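PDB 7COI: carbonic anhydrase from Neosartorya fumigata, which probably catalyses the reversible hydration of carbon dioxide to hydrogencarbonate and a proton, using one zinc ion per subunit. Local coordinates for residues 113-118 and 136-141; 117-122 and 173-178; 141-146 and 191-196; 167-172 and 251-256. All blocks are in the same frame, centred on the assembly; numbering follows the deposited sequence.

Contact 1: residues 113-118 and 136-141; sequences EILWIG and DVFTHR
W116 and V137 meet diagonally across two parallel strands, with CB of the tryptophan only 3.4 Å from CG1 of the valine. V137, two residues before T139 on its strand, turns CG1, set anti to the backbone N (chi1 -171°), to W116. The true neighbour of W116 is T139. Their side chains run alongside each other in the same direction, and CD1 of the indole lies 4.2 Å from CG2 of T139. The threonine turns this methyl to the indole while its OG1 donates to V137 O at 3.0 Å, standing above that carbonyl plane. Helix 126-129 packs on this face, with I129 touching W116 and E126 touching T139.

On the reverse face L115 bends its end toward the partner strand, bringing CD1 to the edge of the F138 ring, 3.9 Å from CD2. I117 CG2 likewise approaches the H140 ring at its edge, and helix 152-164 closes over this layer. Between the faces runs a regular parallel ladder, including W116 N to F138 O at 2.8 Å and an almost straight bond from H140 N to W116 O (176°). At the frayed start, one water joins E113 N to D136 O.

The ladder pairs the inward-facing N-H and C=O groups, while those of L115 and I117 bond to strand 169-175 and T139 O to S120 OG of the second subunit. Mainly apolar side chains flank it on both faces. The polar ends serve other places: H140 ND1 bonds to R141 O of the second subunit, and R141 NE to C119 O beside the zinc site.

Contact 2: residues 117-122 and 173-178; sequences IGCSDS and CGHTKC. With ZN (zinc ion), chain F.
The striking feature is a carboxylate beside the metal that does not bind it in this chain: D121 OD2 lies 3.1 Å from H175 CE1, although D121 can be a zinc ligand in this protein. Carboxylate and imidazole planes stand steeply to each other (68°), and OD2 has its salt-bridge partner in R123. Joining the ends of two parallel strands, the zinc ion is bound by C119 SG at 2.3 Å, H175 NE2 at 2.1 Å and C178 SG at 2.3 Å, with a further ligand from elsewhere. H175 brings its ring to the metal with CG wedged between the backbone N and carbonyl carbon (chi1 69°), and its CD2 packs 3.5 Å from CB of C119. Behind the site, C173 N donates to I117 O at 2.8 Å; one step further the strands part, and a water links C119 N with C173 O.

D121 N points nearly straight at C119 SG (173°), and C178, at the N-cap, caps a backbone N of the following helix with SG. Such N-H groups probably temper the negative charge on the bound sulfurs. With the aspartate paired to arginine, the zinc can accept an outside ligand, consistent with the open state of beta-class carbonic anhydrases.

Contact 3: residues 141-146 and 191-196; sequences RNIANV and GILDPW
W196 and I143 are brought together by the extended first torsion of the tryptophan: with CG anti to the backbone N (chi1 -180°), the indole projects from the start of its helix into the loop that follows strand 137-142. N142 takes a different setting, its CG lodged between its own backbone N and carbonyl carbon (chi1 69°), which turns the amide to the edge of the benzene ring at CZ2.

W196 NE1 donates to I143 O at 2.8 Å. The bond is practically straight (177°), and the oxygen lies in the plane of the indole, so the ring is fixed edge-on to the loop backbone. CB of I143 lies 3.5 Å from W196 NE1, while its CG2 touches CD2 of L193. At the benzene end, ND2 of N142 sits in the ring plane, 3.5 Å from W196 CZ2, with amide and indole planes close to perpendicular. That amide is itself held twice by V146: N142 OD1 accepts from V146 N at 3.2 Å and N142 ND2 donates to V146 O at 3.0 Å. The side chain thereby closes the turn internally and positions the edge met by W196. V146 runs antiparallel beside the indole, its CB 4.1 Å from W196 CZ2.

The loop thus lies between strand 137-142 and helix 193-206, whose P199 and L200 also touch V146, while N227 of helix 216-236 packs against N145 and V146. From the second subunit, F138 reaches I143 and S153 reaches N142, placing this junction at the interface with that subunit, near the zinc.

Contact 4: residues 167-172 and 251-256; sequences VKHVVI and QVHGLI
H169 ND1 and H253 NE2 share a hydrogen bond of 2.9 Å, in which either nitrogen could be the donor. The two imidazoles meet rim to rim with neither over the face of the other, their planes inclined by 34°, and each nitrogen lies at the edge of the other ring. H253 reaches back along the sheet because its CG is anti to the carbonyl carbon (chi1 -47°). Q251, the register partner of H169, runs beside it in the same direction, with OE1 3.7 Å from CE1 of H169 and the amide set nearly at right angles to the ring.

Further along this face the polar pair gives way to hydrocarbon. CG1 of V171 presses on CD1 of L255 at 3.5 Å, tighter than usual for two carbons, and CG2 of V171 meets CD2 of H253. F81 of the second subunit stacks on the H253 ring and touches V171 and L255. On the reverse face V170 CB and V252 CG1 are 4.3 Å apart, under L235 of helix 216-236.

Five backbone bonds knit the strands, from Q251 N to K168 O at one end to L255 N and I172 O at the other. Such a ladder, joining strands separated by a long, mainly helical excursion, belongs to the parallel core of the alpha/beta fold of beta-class carbonic anhydrases.

From the N terminus, contact 1 closes first, bringing strand 137-142 back beside strand 114-119 through a short loop with helix 126-129. Contact 2 starts from the same stretch, with I117 and G118 in common, but closes later, joining the end of strand 114-119 to that of strand 169-175 at the zinc. Contact 3 opens at R141, where contact 1 ends, and reaches helix 193-206, so it crosses contact 2. Contact 4 follows contact 1 in series and crosses both others, tying strand 169-175 to strand 251-257 after the longest excursion. Contacts 1, 2 and 4 thus join four parallel strands side by side, while contact 3 ties the start of helix 193-206 to the loop after strand 137-142.

Contact 1: residues 113-118 and 136-141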
loop_
_atom_site.group_PDB
_atom_site.type_symbol
_atom_site.label_atom_id
_atom_site.label_comp_id
_atom_site.label_asym_id
_atom_site.label_seq_id
_atom_site.Cartn_x
_atom_site.Cartn_y
_atom_site.Cartn_z
ATOM N N GLU A 113 -19.060 3.355 20.299
ATOM C CA GLU A 113 -20.095 2.671 19.485
ATOM C C GLU A 113 -20.016 3.126 18.026
ATOM O O GLU A 113 -20.801 2.601 17.196
ATOM C CB GLU A 113 -21.464 2.999 20.081
ATOM C CG GLU A 113 -21.592 2.578 21.518
ATOM C CD GLU A 113 -23.027 2.433 22.035
ATOM O OE1 GLU A 113 -24.004 2.393 21.214
ATOM O OE2 GLU A 113 -23.164 2.333 23.256
ATOM N N ILE A 114 -19.152 4.119 17.736
ATOM C CA ILE A 114 -19.066 4.775 16.411
ATOM C C ILE A 114 -17.621 4.669 15.901
ATOM O O ILE A 114 -16.686 5.029 16.668
ATOM C CB ILE A 114 -19.531 6.239 16.448
ATOM C CG1 ILE A 114 -20.998 6.349 16.934
ATOM C CG2 ILE A 114 -19.345 6.879 15.072
ATOM C CD1 ILE A 114 -21.467 7.738 17.199
ATOM N N LEU A 115 -17.476 4.192 14.667
ATOM C CA LEU A 115 -16.266 4.392 13.836
ATOM C C LEU A 115 -16.571 5.533 12.884
ATOM O O LEU A 115 -17.549 5.438 12.115
ATOM C CB LEU A 115 -15.874 3.111 13.073
ATOM C CG LEU A 115 -14.868 3.327 11.917
ATOM C CD1 LEU A 115 -13.547 3.884 12.449
ATOM C CD2 LEU A 115 -14.617 2.036 11.169
ATOM N N TRP A 116 -15.732 6.567 12.897
ATOM C CA TRP A 116 -15.825 7.721 11.984
ATOM C C TRP A 116 -14.682 7.632 10.982
ATOM O O TRP A 116 -13.538 7.523 11.411
ATOM C CB TRP A 116 -15.709 8.996 12.798
ATOM C CG TRP A 116 -15.699 10.278 12.039
ATOM C CD1 TRP A 116 -14.621 10.890 11.458
ATOM C CD2 TRP A 116 -16.812 11.147 11.830
ATOM N NE1 TRP A 116 -14.989 12.094 10.935
ATOM C CE2 TRP A 116 -16.332 12.288 11.154
ATOM C CE3 TRP A 116 -18.160 11.098 12.202
ATOM C CZ2 TRP A 116 -17.142 13.351 10.821
ATOM C CZ3 TRP A 116 -18.967 12.153 11.849
ATOM C CH2 TRP A 116 -18.462 13.263 11.180
ATOM N N ILE A 117 -15.007 7.643 9.700
ATOM C CA ILE A 117 -14.020 7.788 8.604
ATOM C C ILE A 117 -14.326 9.133 7.957
ATOM O O ILE A 117 -15.426 9.304 7.374
ATOM C CB ILE A 117 -14.051 6.618 7.613
ATOM C CG1 ILE A 117 -13.820 5.279 8.312
ATOM C CG2 ILE A 117 -13.028 6.898 6.518
ATOM C CD1 ILE A 117 -14.130 4.050 7.502
ATOM N N GLY A 118 -13.430 10.088 8.139
ATOM C CA GLY A 118 -13.603 11.414 7.549
ATOM C C GLY A 118 -12.325 11.982 6.958
ATOM O O GLY A 118 -11.294 11.285 6.849
ATOM N N ASP A 136 -15.895 8.254 22.742
ATOM C CA ASP A 136 -17.158 8.098 21.993
ATOM C C ASP A 136 -16.911 7.666 20.547
ATOM O O ASP A 136 -17.776 6.929 19.987
ATOM C CB ASP A 136 -17.997 9.361 22.089
ATOM C CG ASP A 136 -18.559 9.638 23.475
ATOM O OD1 ASP A 136 -18.551 8.708 24.322
ATOM O OD2 ASP A 136 -18.956 10.794 23.712
ATOM N N VAL A 137 -15.839 8.143 19.905
ATOM C CA VAL A 137 -15.681 7.985 18.435
ATOM C C VAL A 137 -14.274 7.457 18.097
ATOM O O VAL A 137 -13.289 8.226 18.176
ATOM C CB VAL A 137 -15.965 9.292 17.680
ATOM C CG1 VAL A 137 -16.018 9.048 16.178
ATOM C CG2 VAL A 137 -17.264 9.953 18.148
ATOM N N PHE A 138 -14.224 6.227 17.624
ATOM C CA PHE A 138 -12.998 5.621 17.045
ATOM C C PHE A 138 -12.813 6.231 15.663
ATOM O O PHE A 138 -13.792 6.284 14.896
ATOM C CB PHE A 138 -13.121 4.099 17.050
ATOM C CG PHE A 138 -11.823 3.384 16.826
ATOM C CD1 PHE A 138 -10.907 3.267 17.860
ATOM C CD2 PHE A 138 -11.545 2.752 15.632
ATOM C CE1 PHE A 138 -9.727 2.568 17.691
ATOM C CE2 PHE A 138 -10.371 2.035 15.462
ATOM C CZ PHE A 138 -9.455 1.956 16.489
ATOM N N THR A 139 -11.637 6.778 15.363
ATOM C CA THR A 139 -11.502 7.733 14.236
ATOM C C THR A 139 -10.382 7.380 13.249
ATOM O O THR A 139 -9.246 7.148 13.669
ATOM C CB THR A 139 -11.285 9.149 14.756
ATOM O OG1 THR A 139 -12.381 9.509 15.611
ATOM C CG2 THR A 139 -11.166 10.144 13.633
ATOM N N HIS A 140 -10.715 7.408 11.965
ATOM C CA HIS A 140 -9.764 7.435 10.836
ATOM C C HIS A 140 -10.028 8.677 9.999
ATOM O O HIS A 140 -11.168 8.890 9.530
ATOM C CB HIS A 140 -9.903 6.163 10.000
ATOM C CG HIS A 140 -8.846 5.973 8.965
ATOM N ND1 HIS A 140 -7.485 6.022 9.266
ATOM C CD2 HIS A 140 -8.943 5.698 7.638
ATOM C CE1 HIS A 140 -6.797 5.772 8.162
ATOM N NE2 HIS A 140 -7.661 5.591 7.147
ATOM N N ARG A 141 -8.994 9.448 9.741
ATOM C CA ARG A 141 -9.073 10.655 8.880
ATOM C C ARG A 141 -7.918 10.615 7.891
ATOM O O ARG A 141 -6.767 10.341 8.312
ATOM C CB ARG A 141 -9.062 11.931 9.730
ATOM C CG ARG A 141 -10.385 12.143 10.450
ATOM C CD ARG A 141 -10.304 13.193 11.498
ATOM N NE ARG A 141 -10.160 14.531 10.951
ATOM C CZ ARG A 141 -9.969 15.625 11.690
ATOM N NH1 ARG A 141 -9.847 15.538 13.003
ATOM N NH2 ARG A 141 -9.884 16.789 11.102
HETATM O O HOH W 1 -19.935 5.962 21.180
#

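Contact 2: residues 117-122 and 173-178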
loop_
_atom_site.group_PDB
_atom_site.type_symbol
_atom_site.label_atom_id
_atom_site.label_comp_id
_atom_site.label_asym_id
_atom_site.label_seq_id
_atom_site.Cartn_x
_atom_site.Cartn_y
_atom_site.Cartn_z
ATOM N N ILE A 117 -15.007 7.643 9.700
ATOM C CA ILE A 117 -14.020 7.788 8.604
ATOM C C ILE A 117 -14.326 9.133 7.957
ATOM O O ILE A 117 -15.426 9.304 7.374
ATOM C CB ILE A 117 -14.051 6.618 7.613
ATOM C CG1 ILE A 117 -13.820 5.279 8.312
ATOM C CG2 ILE A 117 -13.028 6.898 6.518
ATOM C CD1 ILE A 117 -14.130 4.050 7.502
ATOM N N GLY A 118 -13.430 10.088 8.139
ATOM C CA GLY A 118 -13.603 11.414 7.549
ATOM C C GLY A 118 -12.325 11.982 6.958
ATOM O O GLY A 118 -11.294 11.285 6.849
ATOM N N CYS A 119 -12.415 13.233 6.547
ATOM C CA CYS A 119 -11.297 13.929 5.902
ATOM C C CYS A 119 -10.357 14.473 6.988
ATOM O O CYS A 119 -10.837 14.875 8.068
ATOM C CB CYS A 119 -11.771 15.020 4.946
ATOM S SG CYS A 119 -10.400 15.647 4.033
ATOM N N SER A 120 -9.057 14.526 6.675
ATOM C CA SER A 120 -8.035 15.203 7.514
ATOM C C SER A 120 -8.268 16.715 7.643
ATOM O O SER A 120 -7.685 17.322 8.555
ATOM C CB SER A 120 -6.688 14.959 6.913
ATOM O OG SER A 120 -6.402 13.585 6.887
ATOM N N ASP A 121 -9.034 17.311 6.731
ATOM C CA ASP A 121 -9.390 18.764 6.757
ATOM C C ASP A 121 -9.561 19.211 8.211
ATOM O O ASP A 121 -10.336 18.579 8.992
ATOM C CB ASP A 121 -10.638 19.020 5.899
ATOM C CG ASP A 121 -10.907 20.510 5.678
ATOM O OD1 ASP A 121 -11.027 21.261 6.680
ATOM O OD2 ASP A 121 -10.917 20.911 4.505
ATOM N N SER A 122 -8.825 20.256 8.606
ATOM C CA SER A 122 -8.764 20.753 9.990
ATOM C C SER A 122 -10.149 21.230 10.459
ATOM O O SER A 122 -10.333 21.343 11.689
ATOM C CB SER A 122 -7.754 21.847 10.112
ATOM O OG SER A 122 -8.157 22.995 9.339
ATOM N N CYS A 173 -17.921 10.352 6.486
ATOM C CA CYS A 173 -18.286 11.773 6.431
ATOM C C CYS A 173 -17.386 12.463 5.424
ATOM O O CYS A 173 -16.185 12.575 5.674
ATOM C CB CYS A 173 -18.205 12.395 7.820
ATOM S SG CYS A 173 -18.774 14.111 7.817
ATOM N N GLY A 174 -17.985 12.905 4.318
ATOM C CA GLY A 174 -17.365 13.867 3.391
ATOM C C GLY A 174 -17.701 15.285 3.799
ATOM O O GLY A 174 -18.408 15.485 4.806
ATOM N N HIS A 175 -17.183 16.286 3.092
ATOM C CA HIS A 175 -17.450 17.674 3.538
ATOM C C HIS A 175 -17.418 18.587 2.320
ATOM O O HIS A 175 -16.866 18.223 1.261
ATOM C CB HIS A 175 -16.548 18.109 4.704
ATOM C CG HIS A 175 -15.150 18.244 4.232
ATOM N ND1 HIS A 175 -14.593 19.490 3.968
ATOM C CD2 HIS A 175 -14.235 17.309 3.897
ATOM C CE1 HIS A 175 -13.381 19.342 3.508
ATOM N NE2 HIS A 175 -13.155 18.029 3.493
ATOM N N THR A 176 -18.067 19.732 2.466
ATOM C CA THR A 176 -18.052 20.804 1.455
ATOM C C THR A 176 -16.660 21.433 1.462
ATOM O O THR A 176 -15.986 21.451 2.540
ATOM C CB THR A 176 -19.196 21.800 1.716
ATOM O OG1 THR A 176 -18.940 22.477 2.947
ATOM C CG2 THR A 176 -20.538 21.116 1.763
ATOM N N LYS A 177 -16.249 21.983 0.323
ATOM C CA LYS A 177 -14.939 22.680 0.169
ATOM C C LYS A 177 -13.778 21.700 0.425
ATOM O O LYS A 177 -12.786 22.117 1.022
ATOM C CB LYS A 177 -14.865 23.869 1.120
ATOM C CG LYS A 177 -16.081 24.795 1.072
ATOM C CD LYS A 177 -16.163 25.554 -0.213
ATOM C CE LYS A 177 -15.148 26.682 -0.281
ATOM N NZ LYS A 177 -14.463 26.794 -1.599
ATOM N N CYS A 178 -13.926 20.441 0.032
ATOM C CA CYS A 178 -12.862 19.398 0.200
ATOM C C CYS A 178 -11.788 19.610 -0.855
ATOM O O CYS A 178 -12.082 19.407 -2.034
ATOM C CB CYS A 178 -13.433 17.987 0.129
ATOM S SG CYS A 178 -12.159 16.738 0.444
HETATM ZN ZN ZN F . -11.410 17.186 2.587
HETATM O O HOH W 2 -14.820 14.794 6.523
HETATM O O HOH W 3 -9.971 21.437 1.883
#

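Contact 3: residues 141-146 and 191-196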
loop_
_atom_site.group_PDB
_atom_site.type_symbol
_atom_site.label_atom_id
_atom_site.label_comp_id
_atom_site.label_asym_id
_atom_site.label_seq_id
_atom_site.Cartn_x
_atom_site.Cartn_y
_atom_site.Cartn_z
ATOM N N ARG A 141 -8.994 9.448 9.741
ATOM C CA ARG A 141 -9.073 10.655 8.880
ATOM C C ARG A 141 -7.918 10.615 7.891
ATOM O O ARG A 141 -6.767 10.341 8.312
ATOM C CB ARG A 141 -9.062 11.931 9.730
ATOM C CG ARG A 141 -10.385 12.143 10.450
ATOM C CD ARG A 141 -10.304 13.193 11.498
ATOM N NE ARG A 141 -10.160 14.531 10.951
ATOM C CZ ARG A 141 -9.969 15.625 11.690
ATOM N NH1 ARG A 141 -9.847 15.538 13.003
ATOM N NH2 ARG A 141 -9.884 16.789 11.102
ATOM N N ASN A 142 -8.229 10.790 6.615
ATOM C CA ASN A 142 -7.253 10.706 5.512
ATOM C C ASN A 142 -7.644 11.777 4.490
ATOM O O ASN A 142 -8.674 12.494 4.696
ATOM C CB ASN A 142 -7.140 9.279 4.956
ATOM C CG ASN A 142 -8.383 8.832 4.214
ATOM O OD1 ASN A 142 -9.185 9.675 3.809
ATOM N ND2 ASN A 142 -8.551 7.515 4.049
ATOM N N ILE A 143 -6.884 11.890 3.412
ATOM C CA ILE A 143 -7.205 12.894 2.356
ATOM C C ILE A 143 -8.521 12.511 1.648
ATOM O O ILE A 143 -8.583 11.456 0.970
ATOM C CB ILE A 143 -6.067 13.085 1.360
ATOM C CG1 ILE A 143 -4.805 13.612 2.049
ATOM C CG2 ILE A 143 -6.532 14.023 0.246
ATOM C CD1 ILE A 143 -4.966 14.926 2.795
ATOM N N ALA A 144 -9.543 13.348 1.820
ATOM C CA ALA A 144 -10.860 13.241 1.150
ATOM C C ALA A 144 -11.592 11.959 1.537
ATOM O O ALA A 144 -12.463 11.511 0.760
ATOM C CB ALA A 144 -10.675 13.291 -0.347
ATOM N N ASN A 145 -11.354 11.426 2.742
ATOM C CA ASN A 145 -12.179 10.312 3.290
ATOM C C ASN A 145 -12.311 9.234 2.198
ATOM O O ASN A 145 -13.398 8.663 2.050
ATOM C CB ASN A 145 -13.527 10.824 3.853
ATOM C CG ASN A 145 -14.350 11.735 2.947
ATOM O OD1 ASN A 145 -14.145 12.937 2.934
ATOM N ND2 ASN A 145 -15.310 11.164 2.220
ATOM N N VAL A 146 -11.210 8.872 1.533
ATOM C CA VAL A 146 -11.211 7.892 0.411
ATOM C C VAL A 146 -11.005 6.496 0.985
ATOM O O VAL A 146 -10.110 6.298 1.820
ATOM C CB VAL A 146 -10.144 8.231 -0.645
ATOM C CG1 VAL A 146 -10.027 7.157 -1.719
ATOM C CG2 VAL A 146 -10.438 9.564 -1.280
ATOM N N GLY A 191 2.015 14.858 -7.471
ATOM C CA GLY A 191 3.018 13.926 -6.942
ATOM C C GLY A 191 2.330 12.759 -6.294
ATOM O O GLY A 191 1.507 12.115 -6.957
ATOM N N ILE A 192 2.709 12.443 -5.059
ATOM C CA ILE A 192 2.190 11.248 -4.337
ATOM C C ILE A 192 0.673 11.340 -4.158
ATOM O O ILE A 192 0.052 10.319 -3.976
ATOM C CB ILE A 192 2.936 11.075 -2.998
ATOM C CG1 ILE A 192 2.787 9.648 -2.487
ATOM C CG2 ILE A 192 2.492 12.111 -1.962
ATOM C CD1 ILE A 192 3.481 9.384 -1.158
ATOM N N LEU A 193 0.069 12.527 -4.240
ATOM C CA LEU A 193 -1.404 12.652 -4.165
ATOM C C LEU A 193 -2.073 11.995 -5.370
ATOM O O LEU A 193 -3.202 11.578 -5.200
ATOM C CB LEU A 193 -1.822 14.120 -4.037
ATOM C CG LEU A 193 -1.647 14.681 -2.633
ATOM C CD1 LEU A 193 -1.561 16.189 -2.692
ATOM C CD2 LEU A 193 -2.813 14.244 -1.755
ATOM N N ASP A 194 -1.400 11.891 -6.513
ATOM C CA ASP A 194 -2.041 11.387 -7.752
ATOM C C ASP A 194 -2.566 9.971 -7.551
ATOM O O ASP A 194 -3.736 9.720 -7.814
ATOM C CB ASP A 194 -1.106 11.459 -8.951
ATOM C CG ASP A 194 -0.841 12.877 -9.444
ATOM O OD1 ASP A 194 -1.382 13.820 -8.868
ATOM O OD2 ASP A 194 -0.073 13.013 -10.418
ATOM N N PRO A 195 -1.768 8.968 -7.127
ATOM C CA PRO A 195 -2.332 7.637 -6.913
ATOM C C PRO A 195 -3.425 7.642 -5.843
ATOM O O PRO A 195 -4.406 6.880 -5.968
ATOM C CB PRO A 195 -1.123 6.741 -6.573
ATOM C CG PRO A 195 -0.020 7.722 -6.180
ATOM C CD PRO A 195 -0.308 8.991 -6.954
ATOM N N TRP A 196 -3.230 8.421 -4.795
ATOM C CA TRP A 196 -4.192 8.490 -3.682
ATOM C C TRP A 196 -5.572 8.907 -4.230
ATOM O O TRP A 196 -6.605 8.359 -3.772
ATOM C CB TRP A 196 -3.717 9.434 -2.571
ATOM C CG TRP A 196 -4.747 9.442 -1.484
ATOM C CD1 TRP A 196 -5.727 10.372 -1.257
ATOM C CD2 TRP A 196 -4.957 8.387 -0.535
ATOM N NE1 TRP A 196 -6.500 9.975 -0.219
ATOM C CE2 TRP A 196 -6.094 8.739 0.213
ATOM C CE3 TRP A 196 -4.321 7.170 -0.278
ATOM C CZ2 TRP A 196 -6.576 7.953 1.254
ATOM C CZ3 TRP A 196 -4.825 6.361 0.728
ATOM C CH2 TRP A 196 -5.933 6.761 1.478
#

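Contact 4: residues 167-172 and 251-256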
loop_
_atom_site.group_PDB
_atom_site.type_symbol
_atom_site.label_atom_id
_atom_site.label_comp_id
_atom_site.label_asym_id
_atom_site.label_seq_id
_atom_site.Cartn_x
_atom_site.Cartn_y
_atom_site.Cartn_z
ATOM N N VAL A 167 -18.061 -1.853 17.237
ATOM C CA VAL A 167 -18.858 -0.622 17.050
ATOM C C VAL A 167 -20.208 -1.000 16.449
ATOM O O VAL A 167 -20.295 -1.995 15.693
ATOM C CB VAL A 167 -18.102 0.399 16.166
ATOM C CG1 VAL A 167 -16.833 0.879 16.845
ATOM C CG2 VAL A 167 -17.772 -0.155 14.790
ATOM N N LYS A 168 -21.215 -0.194 16.709
ATOM C CA LYS A 168 -22.582 -0.417 16.172
ATOM C C LYS A 168 -22.781 0.376 14.892
ATOM O O LYS A 168 -23.720 0.051 14.123
ATOM C CB LYS A 168 -23.604 -0.011 17.235
ATOM C CG LYS A 168 -23.597 -0.863 18.492
ATOM C CD LYS A 168 -24.820 -0.659 19.371
ATOM C CE LYS A 168 -24.795 -1.543 20.600
ATOM N NZ LYS A 168 -23.540 -1.346 21.357
ATOM N N HIS A 169 -21.971 1.424 14.671
ATOM C CA HIS A 169 -22.164 2.349 13.539
ATOM C C HIS A 169 -20.814 2.620 12.879
ATOM O O HIS A 169 -19.837 2.861 13.625
ATOM C CB HIS A 169 -22.751 3.681 13.998
ATOM C CG HIS A 169 -24.055 3.523 14.693
ATOM N ND1 HIS A 169 -25.230 3.421 13.983
ATOM C CD2 HIS A 169 -24.362 3.411 16.008
ATOM C CE1 HIS A 169 -26.224 3.280 14.837
ATOM N NE2 HIS A 169 -25.719 3.252 16.089
ATOM N N VAL A 170 -20.787 2.573 11.560
ATOM C CA VAL A 170 -19.655 3.120 10.747
ATOM C C VAL A 170 -20.186 4.307 9.980
ATOM O O VAL A 170 -21.150 4.158 9.222
ATOM C CB VAL A 170 -18.999 2.080 9.827
ATOM C CG1 VAL A 170 -17.794 2.727 9.110
ATOM C CG2 VAL A 170 -18.571 0.841 10.601
ATOM N N VAL A 171 -19.561 5.468 10.153
ATOM C CA VAL A 171 -19.951 6.707 9.484
ATOM C C VAL A 171 -18.822 7.090 8.533
ATOM O O VAL A 171 -17.679 7.183 8.996
ATOM C CB VAL A 171 -20.198 7.813 10.524
ATOM C CG1 VAL A 171 -20.519 9.130 9.858
ATOM C CG2 VAL A 171 -21.251 7.411 11.543
ATOM N N ILE A 172 -19.130 7.307 7.274
ATOM C CA ILE A 172 -18.215 7.970 6.325
ATOM C C ILE A 172 -18.751 9.370 6.165
ATOM O O ILE A 172 -19.911 9.536 5.730
ATOM C CB ILE A 172 -18.059 7.221 4.988
ATOM C CG1 ILE A 172 -17.533 5.808 5.202
ATOM C CG2 ILE A 172 -17.156 8.019 4.058
ATOM C CD1 ILE A 172 -17.434 4.998 3.914
ATOM N N GLN A 251 -24.667 -0.779 11.422
ATOM C CA GLN A 251 -25.224 0.139 10.425
ATOM C C GLN A 251 -24.077 0.931 9.818
ATOM O O GLN A 251 -23.116 1.217 10.561
ATOM C CB GLN A 251 -26.230 1.066 11.070
ATOM C CG GLN A 251 -27.477 0.325 11.535
ATOM C CD GLN A 251 -28.386 1.248 12.303
ATOM O OE1 GLN A 251 -28.460 2.444 12.040
ATOM N NE2 GLN A 251 -29.052 0.698 13.299
ATOM N N VAL A 252 -24.232 1.289 8.548
ATOM C CA VAL A 252 -23.285 2.210 7.868
ATOM C C VAL A 252 -24.041 3.451 7.439
ATOM O O VAL A 252 -25.225 3.351 7.114
ATOM C CB VAL A 252 -22.541 1.499 6.722
ATOM C CG1 VAL A 252 -21.845 0.264 7.238
ATOM C CG2 VAL A 252 -23.456 1.165 5.540
ATOM N N HIS A 253 -23.389 4.603 7.495
ATOM C CA HIS A 253 -24.050 5.913 7.259
ATOM C C HIS A 253 -23.126 6.799 6.448
ATOM O O HIS A 253 -21.930 6.833 6.795
ATOM C CB HIS A 253 -24.365 6.611 8.597
ATOM C CG HIS A 253 -25.000 5.730 9.614
ATOM N ND1 HIS A 253 -26.362 5.559 9.640
ATOM C CD2 HIS A 253 -24.488 4.993 10.622
ATOM C CE1 HIS A 253 -26.660 4.731 10.620
ATOM N NE2 HIS A 253 -25.532 4.401 11.269
ATOM N N GLY A 254 -23.687 7.503 5.478
ATOM C CA GLY A 254 -22.984 8.537 4.716
ATOM C C GLY A 254 -23.454 9.895 5.149
ATOM O O GLY A 254 -24.700 10.112 5.202
ATOM N N LEU A 255 -22.504 10.791 5.458
ATOM C CA LEU A 255 -22.799 12.179 5.860
ATOM C C LEU A 255 -22.017 13.116 4.969
ATOM O O LEU A 255 -20.930 12.725 4.471
ATOM C CB LEU A 255 -22.413 12.451 7.313
ATOM C CG LEU A 255 -23.056 11.572 8.372
ATOM C CD1 LEU A 255 -22.558 11.958 9.753
ATOM C CD2 LEU A 255 -24.578 11.693 8.335
ATOM N N ILE A 256 -22.531 14.341 4.841
ATOM C CA ILE A 256 -21.759 15.517 4.372
ATOM C C ILE A 256 -21.767 16.568 5.476
ATOM O O ILE A 256 -22.854 16.918 6.006
ATOM C CB ILE A 256 -22.285 16.077 3.045
ATOM C CG1 ILE A 256 -22.132 15.073 1.894
ATOM C CG2 ILE A 256 -21.639 17.409 2.753
ATOM C CD1 ILE A 256 -20.704 14.736 1.458
#